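Local coordinates for protein VP24 (White spot syndrome virus, PDB 5HLJ) that is a major envelope protein of the virus, probably displayed at the virion surface on a membrane-spanning segment, at residues L93-V107 with P134-F147. Numbering follows the deposited sequence.
Sequences LYARVYNNTKRDITV and PTVLKKNRINTLVF
L93 lays CB and CD2 against CD2 and CE2 of the F147 ring. The Y94 ring takes T144 CG2 over one face, a CH-pi contact. A95 and L145, like V97 and N143, form hydrogen-bonded antiparallel pairs of strands 93-99 and 141-147. R96 NH1 donates to T144 OG1 at 3.0 Å, in the guanidinium plane. Bends at chi2 and chi3 fold R96 back, so that I142 CG2 covers a guanidinium face; NH2 salt-bridges D58. V97 turns to the other side of the sheet, where its CG1 meets L137 CD1 at 3.9 Å, and V97 O takes N and ND2 of N143. With CG anti to the backbone N (chi1 176°), N99 sends ND2 to L137 O at 2.9 Å and to R103 O, while its OD1 accepts from T101 N in an Asx turn. The D104 carboxylate is divided: OD1 salt-bridges K138 NZ (2.9 Å) and accepts from N172 ND2, OD2 receives K139 N. L137 CD1 touches V107 CG2 at 3.7 Å. Two consecutive strand-loop-strand units, turning through 100-104 and the type II turn K138-R141, pair strand for strand, antiparallel; V97, V107, L137 and L145 form an apolar core between the facing pairs, consistent with a beta-sandwich.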
loop_
_atom_site.group_PDB
_atom_site.type_symbol
_atom_site.label_atom_id
_atom_site.label_comp_id
_atom_site.label_asym_id
_atom_site.label_seq_id
_atom_site.Cartn_x
_atom_site.Cartn_y
_atom_site.Cartn_z
ATOM N N LEU A 93 -5.521 -6.529 -15.833
ATOM C CA LEU A 93 -6.665 -7.229 -15.274
ATOM C C LEU A 93 -7.924 -6.547 -15.815
ATOM O O LEU A 93 -8.125 -5.356 -15.591
ATOM C CB LEU A 93 -6.657 -7.205 -13.737
ATOM C CG LEU A 93 -7.966 -7.744 -13.150
ATOM C CD1 LEU A 93 -8.051 -9.279 -13.303
ATOM C CD2 LEU A 93 -8.186 -7.300 -11.709
ATOM N N TYR A 94 -8.744 -7.284 -16.554
ATOM C CA TYR A 94 -10.011 -6.746 -17.021
ATOM C C TYR A 94 -11.106 -7.565 -16.357
ATOM O O TYR A 94 -11.407 -8.692 -16.785
ATOM C CB TYR A 94 -10.118 -6.794 -18.558
ATOM C CG TYR A 94 -11.326 -6.057 -19.106
ATOM C CD1 TYR A 94 -11.205 -4.791 -19.673
ATOM C CD2 TYR A 94 -12.595 -6.628 -19.043
ATOM C CE1 TYR A 94 -12.331 -4.117 -20.168
ATOM C CE2 TYR A 94 -13.708 -5.971 -19.518
ATOM C CZ TYR A 94 -13.582 -4.718 -20.082
ATOM O OH TYR A 94 -14.725 -4.087 -20.545
ATOM N N ALA A 95 -11.691 -7.011 -15.298
ATOM C CA ALA A 95 -12.609 -7.784 -14.477
ATOM C C ALA A 95 -14.023 -7.233 -14.515
ATOM O O ALA A 95 -14.230 -6.029 -14.659
ATOM C CB ALA A 95 -12.112 -7.839 -13.036
ATOM N N ARG A 96 -14.991 -8.135 -14.375
ATOM C CA ARG A 96 -16.386 -7.760 -14.234
ATOM C C ARG A 96 -16.787 -8.104 -12.811
ATOM O O ARG A 96 -16.562 -9.225 -12.340
ATOM C CB ARG A 96 -17.269 -8.482 -15.269
ATOM C CG ARG A 96 -16.861 -8.230 -16.736
ATOM C CD ARG A 96 -17.315 -6.856 -17.238
ATOM N NE ARG A 96 -18.776 -6.785 -17.368
ATOM C CZ ARG A 96 -19.468 -5.650 -17.418
ATOM N NH1 ARG A 96 -18.836 -4.485 -17.341
ATOM N NH2 ARG A 96 -20.793 -5.674 -17.521
ATOM N N VAL A 97 -17.352 -7.133 -12.112
ATOM C CA VAL A 97 -17.624 -7.287 -10.699
ATOM C C VAL A 97 -19.070 -6.956 -10.399
ATOM O O VAL A 97 -19.514 -5.824 -10.590
ATOM C CB VAL A 97 -16.699 -6.392 -9.826
ATOM C CG1 VAL A 97 -16.984 -6.600 -8.336
ATOM C CG2 VAL A 97 -15.244 -6.679 -10.117
ATOM N N TYR A 98 -19.797 -7.958 -9.908
ATOM C CA TYR A 98 -21.174 -7.771 -9.507
ATOM C C TYR A 98 -21.243 -7.398 -8.032
ATOM O O TYR A 98 -20.894 -8.194 -7.165
ATOM C CB TYR A 98 -21.994 -9.036 -9.786
ATOM C CG TYR A 98 -23.473 -8.896 -9.503
ATOM C CD1 TYR A 98 -24.151 -7.725 -9.825
ATOM C CD2 TYR A 98 -24.201 -9.949 -8.949
ATOM C CE1 TYR A 98 -25.501 -7.588 -9.575
ATOM C CE2 TYR A 98 -25.563 -9.822 -8.699
ATOM C CZ TYR A 98 -26.206 -8.644 -9.014
ATOM O OH TYR A 98 -27.559 -8.505 -8.772
ATOM N N ASN A 99 -21.693 -6.178 -7.764
ATOM C CA ASN A 99 -21.910 -5.702 -6.412
ATOM C C ASN A 99 -23.370 -5.881 -6.032
ATOM O O ASN A 99 -24.239 -5.077 -6.409
ATOM C CB ASN A 99 -21.495 -4.230 -6.272
ATOM C CG ASN A 99 -21.790 -3.663 -4.882
ATOM O OD1 ASN A 99 -22.073 -4.407 -3.939
ATOM N ND2 ASN A 99 -21.720 -2.336 -4.753
ATOM N N ASN A 100 -23.634 -6.943 -5.280
ATOM C CA ASN A 100 -24.979 -7.227 -4.814
ATOM C C ASN A 100 -25.094 -7.022 -3.300
ATOM O O ASN A 100 -25.756 -7.793 -2.619
ATOM C CB ASN A 100 -25.388 -8.656 -5.190
ATOM C CG ASN A 100 -26.905 -8.843 -5.228
ATOM O OD1 ASN A 100 -27.675 -7.872 -5.238
ATOM N ND2 ASN A 100 -27.334 -10.091 -5.264
ATOM N N THR A 101 -24.425 -5.990 -2.790
ATOM C CA THR A 101 -24.622 -5.531 -1.423
ATOM C C THR A 101 -25.621 -4.370 -1.453
ATOM O O THR A 101 -26.133 -4.007 -2.513
ATOM C CB THR A 101 -23.293 -5.077 -0.748
ATOM O OG1 THR A 101 -22.871 -3.816 -1.285
ATOM C CG2 THR A 101 -22.187 -6.103 -0.952
ATOM N N LYS A 102 -25.899 -3.786 -0.299
ATOM C CA LYS A 102 -26.868 -2.699 -0.231
ATOM C C LYS A 102 -26.237 -1.320 -0.442
ATOM O O LYS A 102 -26.932 -0.310 -0.386
ATOM C CB LYS A 102 -27.596 -2.723 1.112
ATOM C CG LYS A 102 -28.487 -3.941 1.339
ATOM C CD LYS A 102 -29.098 -3.895 2.738
ATOM C CE LYS A 102 -29.965 -5.115 3.038
ATOM N NZ LYS A 102 -30.485 -5.093 4.445
ATOM N N ARG A 103 -24.931 -1.262 -0.690
ATOM C CA ARG A 103 -24.292 0.035 -0.918
ATOM C C ARG A 103 -23.244 0.024 -2.011
ATOM O O ARG A 103 -22.649 -1.004 -2.313
ATOM C CB ARG A 103 -23.647 0.555 0.362
ATOM C CG ARG A 103 -24.602 1.311 1.241
ATOM C CD ARG A 103 -23.884 2.038 2.365
ATOM N NE ARG A 103 -22.809 2.928 1.929
ATOM C CZ ARG A 103 -22.276 3.863 2.713
ATOM N NH1 ARG A 103 -22.721 4.013 3.951
ATOM N NH2 ARG A 103 -21.308 4.654 2.269
ATOM N N ASP A 104 -23.044 1.195 -2.601
ATOM C CA ASP A 104 -21.890 1.446 -3.445
ATOM C C ASP A 104 -20.595 1.143 -2.686
ATOM O O ASP A 104 -20.496 1.389 -1.481
ATOM C CB ASP A 104 -21.892 2.894 -3.920
ATOM C CG ASP A 104 -22.946 3.161 -4.991
ATOM O OD1 ASP A 104 -23.081 4.334 -5.401
ATOM O OD2 ASP A 104 -23.607 2.204 -5.455
ATOM N N ILE A 105 -19.617 0.599 -3.402
ATOM C CA ILE A 105 -18.299 0.303 -2.855
ATOM C C ILE A 105 -17.232 0.971 -3.704
ATOM O O ILE A 105 -17.299 0.905 -4.929
ATOM C CB ILE A 105 -18.027 -1.202 -2.832
ATOM C CG1 ILE A 105 -19.037 -1.913 -1.931
ATOM C CG2 ILE A 105 -16.593 -1.477 -2.415
ATOM C CD1 ILE A 105 -18.977 -3.400 -2.059
ATOM N N THR A 106 -16.260 1.624 -3.076
ATOM C CA THR A 106 -15.114 2.127 -3.825
ATOM C C THR A 106 -13.923 1.185 -3.631
ATOM O O THR A 106 -13.604 0.779 -2.504
ATOM C CB THR A 106 -14.715 3.577 -3.414
ATOM O OG1 THR A 106 -15.831 4.465 -3.594
ATOM C CG2 THR A 106 -13.541 4.091 -4.276
ATOM N N VAL A 107 -13.292 0.797 -4.730
ATOM C CA VAL A 107 -11.999 0.142 -4.633
ATOM C C VAL A 107 -10.934 1.240 -4.628
ATOM O O VAL A 107 -10.705 1.888 -5.641
ATOM C CB VAL A 107 -11.774 -0.870 -5.777
ATOM C CG1 VAL A 107 -10.472 -1.644 -5.566
ATOM C CG2 VAL A 107 -12.942 -1.845 -5.835
ATOM N N PRO A 134 -8.804 4.719 -8.661
ATOM C CA PRO A 134 -9.933 4.343 -7.796
ATOM C C PRO A 134 -11.219 4.161 -8.600
ATOM O O PRO A 134 -11.496 4.958 -9.481
ATOM C CB PRO A 134 -10.051 5.525 -6.826
ATOM C CG PRO A 134 -8.650 6.087 -6.772
ATOM C CD PRO A 134 -8.086 5.903 -8.154
ATOM N N THR A 135 -11.968 3.105 -8.295
ATOM C CA THR A 135 -13.100 2.672 -9.098
ATOM C C THR A 135 -14.314 2.391 -8.241
ATOM O O THR A 135 -14.234 1.594 -7.299
ATOM C CB THR A 135 -12.779 1.384 -9.864
ATOM O OG1 THR A 135 -11.654 1.595 -10.725
ATOM C CG2 THR A 135 -14.002 0.919 -10.667
ATOM N N VAL A 136 -15.439 3.026 -8.569
ATOM C CA VAL A 136 -16.679 2.786 -7.845
ATOM C C VAL A 136 -17.388 1.530 -8.369
ATOM O O VAL A 136 -17.592 1.364 -9.574
ATOM C CB VAL A 136 -17.640 3.990 -7.936
ATOM C CG1 VAL A 136 -18.958 3.676 -7.211
ATOM C CG2 VAL A 136 -16.994 5.223 -7.343
ATOM N N LEU A 137 -17.735 0.625 -7.461
ATOM C CA LEU A 137 -18.584 -0.499 -7.827
ATOM C C LEU A 137 -20.028 -0.136 -7.440
ATOM O O LEU A 137 -20.409 -0.188 -6.270
ATOM C CB LEU A 137 -18.123 -1.791 -7.142
ATOM C CG LEU A 137 -16.620 -2.121 -7.205
ATOM C CD1 LEU A 137 -16.258 -3.323 -6.304
ATOM C CD2 LEU A 137 -16.168 -2.389 -8.619
ATOM N N LYS A 138 -20.811 0.283 -8.423
ATOM C CA LYS A 138 -22.202 0.652 -8.173
ATOM C C LYS A 138 -22.992 -0.594 -7.750
ATOM O O LYS A 138 -22.784 -1.682 -8.292
ATOM C CB LYS A 138 -22.814 1.290 -9.420
ATOM C CG LYS A 138 -22.085 2.528 -9.904
ATOM C CD LYS A 138 -22.224 3.655 -8.910
ATOM C CE LYS A 138 -23.655 4.184 -8.888
ATOM N NZ LYS A 138 -23.786 5.400 -8.041
ATOM N N LYS A 139 -23.866 -0.445 -6.765
ATOM C CA LYS A 139 -24.668 -1.580 -6.318
ATOM C C LYS A 139 -25.769 -1.965 -7.325
ATOM O O LYS A 139 -26.304 -1.113 -8.028
ATOM C CB LYS A 139 -25.283 -1.287 -4.957
ATOM C CG LYS A 139 -26.310 -0.180 -4.949
ATOM C CD LYS A 139 -26.960 -0.106 -3.574
ATOM C CE LYS A 139 -28.106 0.888 -3.568
ATOM N NZ LYS A 139 -27.710 2.176 -4.187
ATOM N N ASN A 140 -26.080 -3.261 -7.370
ATOM C CA ASN A 140 -27.037 -3.837 -8.313
ATOM C C ASN A 140 -26.572 -3.691 -9.738
ATOM O O ASN A 140 -27.378 -3.693 -10.670
ATOM C CB ASN A 140 -28.425 -3.207 -8.159
ATOM C CG ASN A 140 -29.094 -3.617 -6.873
ATOM O OD1 ASN A 140 -29.439 -2.776 -6.039
ATOM N ND2 ASN A 140 -29.259 -4.925 -6.690
ATOM N N ARG A 141 -25.263 -3.567 -9.907
ATOM C CA ARG A 141 -24.717 -3.393 -11.229
ATOM C C ARG A 141 -23.489 -4.260 -11.396
ATOM O O ARG A 141 -22.818 -4.600 -10.418
ATOM C CB ARG A 141 -24.394 -1.920 -11.478
ATOM C CG ARG A 141 -24.418 -1.544 -12.944
ATOM C CD ARG A 141 -24.048 -0.093 -13.147
ATOM N NE ARG A 141 -24.987 0.820 -12.488
ATOM C CZ ARG A 141 -24.844 2.144 -12.486
ATOM N NH1 ARG A 141 -23.807 2.690 -13.121
ATOM N NH2 ARG A 141 -25.733 2.915 -11.860
ATOM N N ILE A 142 -23.227 -4.663 -12.634
ATOM C CA ILE A 142 -21.958 -5.280 -12.959
ATOM C C ILE A 142 -21.017 -4.168 -13.423
ATOM O O ILE A 142 -21.363 -3.366 -14.292
ATOM C CB ILE A 142 -22.113 -6.363 -14.031
ATOM C CG1 ILE A 142 -23.254 -7.312 -13.640
ATOM C CG2 ILE A 142 -20.821 -7.145 -14.210
ATOM C CD1 ILE A 142 -23.457 -8.447 -14.607
ATOM N N ASN A 143 -19.837 -4.110 -12.819
ATOM C CA ASN A 143 -18.902 -3.016 -13.043
ATOM C C ASN A 143 -17.601 -3.501 -13.652
ATOM O O ASN A 143 -17.144 -4.605 -13.359
ATOM C CB ASN A 143 -18.587 -2.302 -11.732
ATOM C CG ASN A 143 -19.826 -1.888 -10.969
ATOM O OD1 ASN A 143 -20.275 -0.740 -11.070
ATOM N ND2 ASN A 143 -20.376 -2.815 -10.174
ATOM N N THR A 144 -16.991 -2.673 -14.485
ATOM C CA THR A 144 -15.659 -2.982 -14.966
ATOM C C THR A 144 -14.620 -2.526 -13.937
ATOM O O THR A 144 -14.713 -1.428 -13.379
ATOM C CB THR A 144 -15.415 -2.339 -16.343
ATOM O OG1 THR A 144 -16.283 -2.972 -17.286
ATOM C CG2 THR A 144 -13.975 -2.549 -16.806
ATOM N N LEU A 145 -13.665 -3.405 -13.654
ATOM C CA LEU A 145 -12.572 -3.098 -12.733
ATOM C C LEU A 145 -11.268 -3.489 -13.388
ATOM O O LEU A 145 -11.125 -4.619 -13.850
ATOM C CB LEU A 145 -12.743 -3.832 -11.399
ATOM C CG LEU A 145 -11.648 -3.685 -10.330
ATOM C CD1 LEU A 145 -11.536 -2.263 -9.855
ATOM C CD2 LEU A 145 -11.927 -4.598 -9.112
ATOM N N VAL A 146 -10.323 -2.553 -13.473
ATOM C CA VAL A 146 -9.057 -2.873 -14.116
ATOM C C VAL A 146 -7.858 -2.353 -13.324
ATOM O O VAL A 146 -7.945 -1.364 -12.595
ATOM C CB VAL A 146 -8.967 -2.299 -15.589
ATOM C CG1 VAL A 146 -10.288 -2.422 -16.333
ATOM C CG2 VAL A 146 -8.504 -0.870 -15.610
ATOM N N PHE A 147 -6.731 -3.037 -13.474
ATOM C CA PHE A 147 -5.449 -2.451 -13.127
ATOM C C PHE A 147 -4.443 -2.959 -14.146
ATOM O O PHE A 147 -4.650 -4.013 -14.769
ATOM C CB PHE A 147 -5.034 -2.781 -11.678
ATOM C CG PHE A 147 -4.521 -4.188 -11.480
ATOM C CD1 PHE A 147 -3.195 -4.499 -11.725
ATOM C CD2 PHE A 147 -5.361 -5.186 -11.021
ATOM C CE1 PHE A 147 -2.722 -5.785 -11.546
ATOM C CE2 PHE A 147 -4.891 -6.476 -10.830
ATOM C CZ PHE A 147 -3.573 -6.779 -11.103
HETATM O O HOH W 1 -28.887 -6.348 -9.963
#